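Local coordinates for protein P47 (Clostridium botulinum, PDB 6EKT) that may form part of a progenitor toxin complex that protects botulinum neurotoxin type A2 during its passage through the host gut, at residues A[53-58]-A[162-167]; A[63-68]-A[90-95]. All coordinates share one frame; numbering follows the deposited sequence.

Contact 1 of 2, residues A[53-58]-A[162-167]; sequences FLYSNI and LINAFI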
loop_
_atom_site.group_PDB
_atom_site.type_symbol
_atom_site.label_atom_id
_atom_site.label_comp_id
_atom_site.label_asym_id
_atom_site.label_seq_id
_atom_site.Cartn_x
_atom_site.Cartn_y
_atom_site.Cartn_z
ATOM N N PHE A 53 -33.431 -13.895 9.201
ATOM C CA PHE A 53 -33.043 -15.282 8.981
ATOM C C PHE A 53 -34.107 -16.178 9.610
ATOM O O PHE A 53 -34.402 -16.051 10.812
ATOM C CB PHE A 53 -31.669 -15.610 9.627
ATOM C CG PHE A 53 -30.457 -14.989 8.942
ATOM C CD1 PHE A 53 -30.548 -14.274 7.735
ATOM C CD2 PHE A 53 -29.189 -15.156 9.517
ATOM C CE1 PHE A 53 -29.405 -13.738 7.136
ATOM C CE2 PHE A 53 -28.049 -14.623 8.922
ATOM C CZ PHE A 53 -28.158 -13.912 7.735
ATOM N N LEU A 54 -34.673 -17.064 8.786
ATOM C CA LEU A 54 -35.541 -18.161 9.237
ATOM C C LEU A 54 -34.906 -19.523 8.970
ATOM O O LEU A 54 -34.240 -19.719 7.949
ATOM C CB LEU A 54 -36.907 -18.124 8.526
ATOM C CG LEU A 54 -37.758 -16.851 8.505
ATOM C CD1 LEU A 54 -38.811 -16.898 7.394
ATOM C CD2 LEU A 54 -38.443 -16.682 9.848
ATOM N N TYR A 55 -35.148 -20.461 9.886
ATOM C CA TYR A 55 -34.775 -21.857 9.715
ATOM C C TYR A 55 -35.821 -22.746 10.395
ATOM O O TYR A 55 -36.243 -22.468 11.518
ATOM C CB TYR A 55 -33.369 -22.141 10.268
ATOM C CG TYR A 55 -33.042 -23.619 10.326
ATOM C CD1 TYR A 55 -32.558 -24.301 9.192
ATOM C CD2 TYR A 55 -33.250 -24.347 11.497
ATOM C CE1 TYR A 55 -32.283 -25.669 9.240
ATOM C CE2 TYR A 55 -32.981 -25.708 11.551
ATOM C CZ TYR A 55 -32.498 -26.356 10.425
ATOM O OH TYR A 55 -32.232 -27.700 10.494
ATOM N N SER A 56 -36.205 -23.817 9.700
ATOM C CA SER A 56 -37.182 -24.796 10.188
ATOM C C SER A 56 -36.737 -26.221 9.930
ATOM O O SER A 56 -36.032 -26.499 8.953
ATOM C CB SER A 56 -38.523 -24.589 9.495
ATOM O OG SER A 56 -39.222 -23.542 10.111
ATOM N N ASN A 57 -37.155 -27.121 10.815
ATOM C CA ASN A 57 -36.927 -28.546 10.647
ATOM C C ASN A 57 -38.110 -29.255 11.294
ATOM O O ASN A 57 -38.166 -29.413 12.518
ATOM C CB ASN A 57 -35.594 -28.966 11.283
ATOM C CG ASN A 57 -35.201 -30.401 10.951
ATOM O OD1 ASN A 57 -36.032 -31.316 10.915
ATOM N ND2 ASN A 57 -33.914 -30.604 10.724
ATOM N N ILE A 58 -39.058 -29.656 10.452
ATOM C CA ILE A 58 -40.322 -30.206 10.926
ATOM C C ILE A 58 -40.165 -31.593 11.563
ATOM O O ILE A 58 -40.799 -31.869 12.582
ATOM C CB ILE A 58 -41.449 -30.163 9.857
ATOM C CG1 ILE A 58 -41.038 -30.888 8.566
ATOM C CG2 ILE A 58 -41.872 -28.719 9.575
ATOM C CD1 ILE A 58 -42.214 -31.537 7.865
ATOM N N LEU A 162 -28.762 -20.995 15.614
ATOM C CA LEU A 162 -28.135 -19.804 15.018
ATOM C C LEU A 162 -27.288 -20.171 13.809
ATOM O O LEU A 162 -27.369 -19.528 12.770
ATOM C CB LEU A 162 -27.293 -19.004 16.027
ATOM C CG LEU A 162 -26.661 -17.718 15.428
ATOM C CD1 LEU A 162 -26.783 -16.511 16.347
ATOM C CD2 LEU A 162 -25.206 -17.925 15.008
ATOM N N ILE A 163 -26.467 -21.201 13.960
ATOM C CA ILE A 163 -25.601 -21.634 12.874
ATOM C C ILE A 163 -26.457 -22.163 11.716
ATOM O O ILE A 163 -26.197 -21.834 10.555
ATOM C CB ILE A 163 -24.583 -22.669 13.374
ATOM C CG1 ILE A 163 -23.680 -22.010 14.417
ATOM C CG2 ILE A 163 -23.756 -23.229 12.224
ATOM C CD1 ILE A 163 -22.688 -22.950 15.077
ATOM N N ASN A 164 -27.482 -22.958 12.050
ATOM C CA ASN A 164 -28.416 -23.467 11.049
ATOM C C ASN A 164 -28.951 -22.316 10.225
ATOM O O ASN A 164 -28.916 -22.370 8.990
ATOM C CB ASN A 164 -29.603 -24.184 11.692
ATOM C CG ASN A 164 -29.333 -25.639 12.003
ATOM O OD1 ASN A 164 -29.821 -26.142 13.005
ATOM N ND2 ASN A 164 -28.588 -26.327 11.145
ATOM N N ALA A 165 -29.426 -21.279 10.921
ATOM C CA ALA A 165 -30.042 -20.133 10.277
ATOM C C ALA A 165 -29.041 -19.333 9.410
ATOM O O ALA A 165 -29.357 -18.961 8.270
ATOM C CB ALA A 165 -30.735 -19.248 11.307
ATOM N N PHE A 166 -27.831 -19.116 9.919
ATOM C CA PHE A 166 -26.810 -18.404 9.128
ATOM C C PHE A 166 -26.470 -19.133 7.834
ATOM O O PHE A 166 -26.580 -18.548 6.752
ATOM C CB PHE A 166 -25.549 -18.096 9.961
ATOM C CG PHE A 166 -25.641 -16.811 10.737
ATOM C CD1 PHE A 166 -26.618 -16.631 11.719
ATOM C CD2 PHE A 166 -24.749 -15.764 10.484
ATOM C CE1 PHE A 166 -26.715 -15.437 12.431
ATOM C CE2 PHE A 166 -24.846 -14.563 11.182
ATOM C CZ PHE A 166 -25.822 -14.403 12.162
ATOM N N ILE A 167 -26.111 -20.412 7.938
ATOM C CA ILE A 167 -25.728 -21.197 6.760
ATOM C C ILE A 167 -26.883 -21.268 5.751
ATOM O O ILE A 167 -26.670 -21.020 4.556
ATOM C CB ILE A 167 -25.141 -22.583 7.115
ATOM C CG1 ILE A 167 -23.758 -22.409 7.760
ATOM C CG2 ILE A 167 -25.040 -23.483 5.879
ATOM C CD1 ILE A 167 -23.331 -23.559 8.647
#
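Phe-53 carries CG beside its backbone N (chi1 -71°) and Tyr-55 carries it anti to that N (chi1 170°), and from positions two residues apart on the same face of the strand the two rings reach different parts of helix 152-168. Phe-53 brings an edge to Phe-166: CD2 and CE2 come down on the ring, Phe-53 CE2 lying 3.7 Å from Phe-166 CG. The centroids are 4.9 Å apart and the planes stand at 88°, a T-shaped stack; because Phe-53 CE2 lies over the centre of the Phe-166 ring, Phe-53 gives the edge and Phe-166 the face. Although Phe-166 leaves the helix in a direction away from the strand, its ring comes back far enough to receive that edge.

Tyr-55 is met flat instead. Asn-164 CB sits almost on the ring normal, 3.5 Å from the centroid of the Tyr-55 ring, a CH-pi contact. Beyond CB the amide continues over the same ring, nearly parallel to it, with Asn-164 OD1 near the hydroxyl end, 3.5 Å from Tyr-55 CE2. No hydrogen bond joins the two; Asn-164 OD1 is taken up by Lys-160, and the Tyr-55 hydroxyl receives a weak bond from Asn-57 ND2.

Between the aromatic groups Ala-165 fills the middle, its CB 4.0 Å from Tyr-55 CB and 4.1 Å from Phe-53 CB. The small methyl group is in keeping with the short distance of 7.2 Å between the axes of strand 53-57 and helical segment 162-167. Asn-169 ND2, just past the helix end, hydrogen-bonds to both Ala-165 O and Leu-54 O. Phe-166 also packs against strands 108-118 and 124-141 of another sheet. Helix 152-168 is thus packed between two sheets, consistent with the sheet-around-helix architecture of TULIP-like proteins.

Contact 2 of 2, residues A[63-68]-A[90-95]; sequences EIKMVF and EGYFKV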
loop_
_atom_site.group_PDB
_atom_site.type_symbol
_atom_site.label_atom_id
_atom_site.label_comp_id
_atom_site.label_asym_id
_atom_site.label_seq_id
_atom_site.Cartn_x
_atom_site.Cartn_y
_atom_site.Cartn_z
ATOM N N GLU A 63 -37.529 -24.597 15.206
ATOM C CA GLU A 63 -37.577 -23.388 14.381
ATOM C C GLU A 63 -36.886 -22.191 15.039
ATOM O O GLU A 63 -36.770 -22.121 16.263
ATOM C CB GLU A 63 -39.022 -23.048 13.977
ATOM C CG GLU A 63 -39.908 -22.607 15.125
ATOM C CD GLU A 63 -41.390 -22.689 14.801
ATOM O OE1 GLU A 63 -41.898 -21.859 14.016
ATOM O OE2 GLU A 63 -42.048 -23.579 15.356
ATOM N N ILE A 64 -36.423 -21.262 14.205
ATOM C CA ILE A 64 -35.772 -20.038 14.661
ATOM C C ILE A 64 -36.066 -18.890 13.685
ATOM O O ILE A 64 -36.116 -19.099 12.467
ATOM C CB ILE A 64 -34.243 -20.229 14.894
ATOM C CG1 ILE A 64 -33.602 -18.934 15.426
ATOM C CG2 ILE A 64 -33.545 -20.765 13.646
ATOM C CD1 ILE A 64 -32.195 -19.094 15.977
ATOM N N LYS A 65 -36.289 -17.701 14.240
ATOM C CA LYS A 65 -36.487 -16.483 13.465
ATOM C C LYS A 65 -35.665 -15.375 14.103
ATOM O O LYS A 65 -35.755 -15.171 15.323
ATOM C CB LYS A 65 -37.976 -16.083 13.453
ATOM C CG LYS A 65 -38.265 -14.734 12.806
ATOM C CD LYS A 65 -39.765 -14.506 12.708
ATOM C CE LYS A 65 -40.064 -13.156 12.095
ATOM N NZ LYS A 65 -41.546 -12.985 12.093
ATOM N N MET A 66 -34.879 -14.667 13.277
ATOM C CA MET A 66 -34.034 -13.552 13.726
ATOM C C MET A 66 -34.163 -12.357 12.799
ATOM O O MET A 66 -33.825 -12.442 11.610
ATOM C CB MET A 66 -32.557 -13.977 13.824
ATOM C CG MET A 66 -32.239 -14.996 14.909
ATOM S SD MET A 66 -30.513 -15.526 15.021
ATOM C CE MET A 66 -30.294 -16.488 13.529
ATOM N N VAL A 67 -34.651 -11.245 13.340
ATOM C CA VAL A 67 -34.641 -9.965 12.622
ATOM C C VAL A 67 -33.589 -9.079 13.306
ATOM O O VAL A 67 -33.682 -8.804 14.514
ATOM C CB VAL A 67 -36.040 -9.275 12.586
ATOM C CG1 VAL A 67 -36.067 -8.157 11.547
ATOM C CG2 VAL A 67 -37.163 -10.275 12.293
ATOM N N PHE A 68 -32.584 -8.658 12.536
ATOM C CA PHE A 68 -31.420 -7.961 13.090
ATOM C C PHE A 68 -31.580 -6.454 13.249
ATOM O O PHE A 68 -32.103 -5.766 12.368
ATOM C CB PHE A 68 -30.153 -8.270 12.269
ATOM C CG PHE A 68 -29.806 -9.734 12.228
ATOM C CD1 PHE A 68 -29.249 -10.367 13.335
ATOM C CD2 PHE A 68 -30.020 -10.476 11.067
ATOM C CE1 PHE A 68 -28.915 -11.718 13.288
ATOM C CE2 PHE A 68 -29.699 -11.827 11.012
ATOM C CZ PHE A 68 -29.146 -12.451 12.124
ATOM N N GLU A 90 -35.900 -8.525 17.203
ATOM C CA GLU A 90 -37.071 -9.376 17.442
ATOM C C GLU A 90 -36.882 -10.772 16.844
ATOM O O GLU A 90 -36.137 -10.967 15.874
ATOM C CB GLU A 90 -38.374 -8.732 16.926
ATOM C CG GLU A 90 -38.454 -8.586 15.417
ATOM C CD GLU A 90 -39.848 -8.282 14.916
ATOM O OE1 GLU A 90 -40.728 -9.164 14.988
ATOM O OE2 GLU A 90 -40.066 -7.160 14.443
ATOM N N GLY A 91 -37.589 -11.728 17.426
ATOM C CA GLY A 91 -37.492 -13.110 17.005
ATOM C C GLY A 91 -37.635 -14.085 18.153
ATOM O O GLY A 91 -37.878 -13.694 19.301
ATOM N N TYR A 92 -37.450 -15.359 17.827
ATOM C CA TYR A 92 -37.647 -16.453 18.768
ATOM C C TYR A 92 -36.980 -17.730 18.257
ATOM O O TYR A 92 -36.632 -17.845 17.077
ATOM C CB TYR A 92 -39.165 -16.696 18.977
ATOM C CG TYR A 92 -39.847 -17.315 17.776
ATOM C CD1 TYR A 92 -40.308 -16.520 16.722
ATOM C CD2 TYR A 92 -40.015 -18.710 17.686
ATOM C CE1 TYR A 92 -40.915 -17.085 15.607
ATOM C CE2 TYR A 92 -40.625 -19.288 16.576
ATOM C CZ TYR A 92 -41.066 -18.469 15.542
ATOM O OH TYR A 92 -41.666 -19.029 14.444
ATOM N N PHE A 93 -36.814 -18.696 19.151
ATOM C CA PHE A 93 -36.640 -20.074 18.713
ATOM C C PHE A 93 -37.542 -21.008 19.514
ATOM O O PHE A 93 -37.941 -20.680 20.635
ATOM C CB PHE A 93 -35.170 -20.513 18.695
ATOM C CG PHE A 93 -34.560 -20.726 20.053
ATOM C CD1 PHE A 93 -33.966 -19.667 20.744
ATOM C CD2 PHE A 93 -34.526 -22.003 20.627
ATOM C CE1 PHE A 93 -33.371 -19.871 21.991
ATOM C CE2 PHE A 93 -33.933 -22.212 21.872
ATOM C CZ PHE A 93 -33.353 -21.145 22.551
ATOM N N LYS A 94 -37.870 -22.126 18.895
ATOM C CA LYS A 94 -38.748 -23.130 19.456
ATOM C C LYS A 94 -38.148 -24.500 19.348
ATOM O O LYS A 94 -37.727 -24.893 18.294
ATOM C CB LYS A 94 -40.063 -23.118 18.685
ATOM C CG LYS A 94 -41.204 -23.894 19.323
ATOM C CD LYS A 94 -42.551 -23.452 18.759
ATOM C CE LYS A 94 -43.690 -24.310 19.299
ATOM N NZ LYS A 94 -44.955 -24.147 18.519
ATOM N N VAL A 95 -38.154 -25.235 20.450
ATOM C CA VAL A 95 -37.607 -26.565 20.475
ATOM C C VAL A 95 -38.566 -27.672 20.935
ATOM O O VAL A 95 -39.209 -28.272 20.123
ATOM C CB VAL A 95 -36.249 -26.635 21.258
ATOM C CG1 VAL A 95 -35.625 -28.013 21.172
ATOM C CG2 VAL A 95 -35.243 -25.688 20.647
#
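Tyr-92 OH donates to Glu-63 OE1 at 2.9 Å, meeting the carboxylate from 45° above its plane. Glu-63 CG, between backbone N and carbonyl carbon (chi1 68°), leans over the neighbouring strand, putting the carboxylate carbon at the edge of the tyrosine ring. Its other oxygen, OE2, runs beside the aliphatic part of Lys-94, 3.4 Å from CD; Lys-94 NZ stays beyond salt-bridge distance. Next along the same face, Lys-65 CB packs 3.8 Å from Tyr-92 CE1, and Val-67 lies alongside Glu-90.

Behind these side chains is the backbone pairing. Lys-65 and Tyr-92 form a hydrogen-bonded pair, with N of Lys-65 2.9 Å from O of Tyr-92, and Glu-63 with Lys-94 forms another. Ile-64 and Phe-93, a non-hydrogen-bonded pair, direct their side chains to the other face, CB to CB 3.9 Å, where both touch Leu-161 of helix 152-168. Gly-91 has no CB, and at phi 145° one would run into the preceding carbonyl O and into Lys-65 O, 3.2 Å from Gly-91 CA. Strands 52-57 and 99-101 flank the pair, which makes it the centre of a four-stranded antiparallel sheet with a largely polar face and a helix-covered apolar face.

Overall arrangement
The two contacts have centres about 9 Å apart and share one four-stranded antiparallel sheet near one end of the elongated molecule, with their centres about 40 Å (contact 1) and 43 Å (contact 2) from the centre of the chain. Along the chain the order is 53-58, 63-68, 90-95, 162-167, so contact 2 falls within the span that contact 1 closes. Strands 52-57 and 62-68 are sheet neighbours: Phe-53 N lies 2.8 Å from Met-66 O and Tyr-55 O 3.0 Å from Ile-64 N, both probable hydrogen bonds. Contact 2 pairs the middle strands and contact 1 sets outer strand 52-57 against helix 152-168; Met-66 CE, 3.6 Å from Ala-165 CB, joins them in one apolar layer.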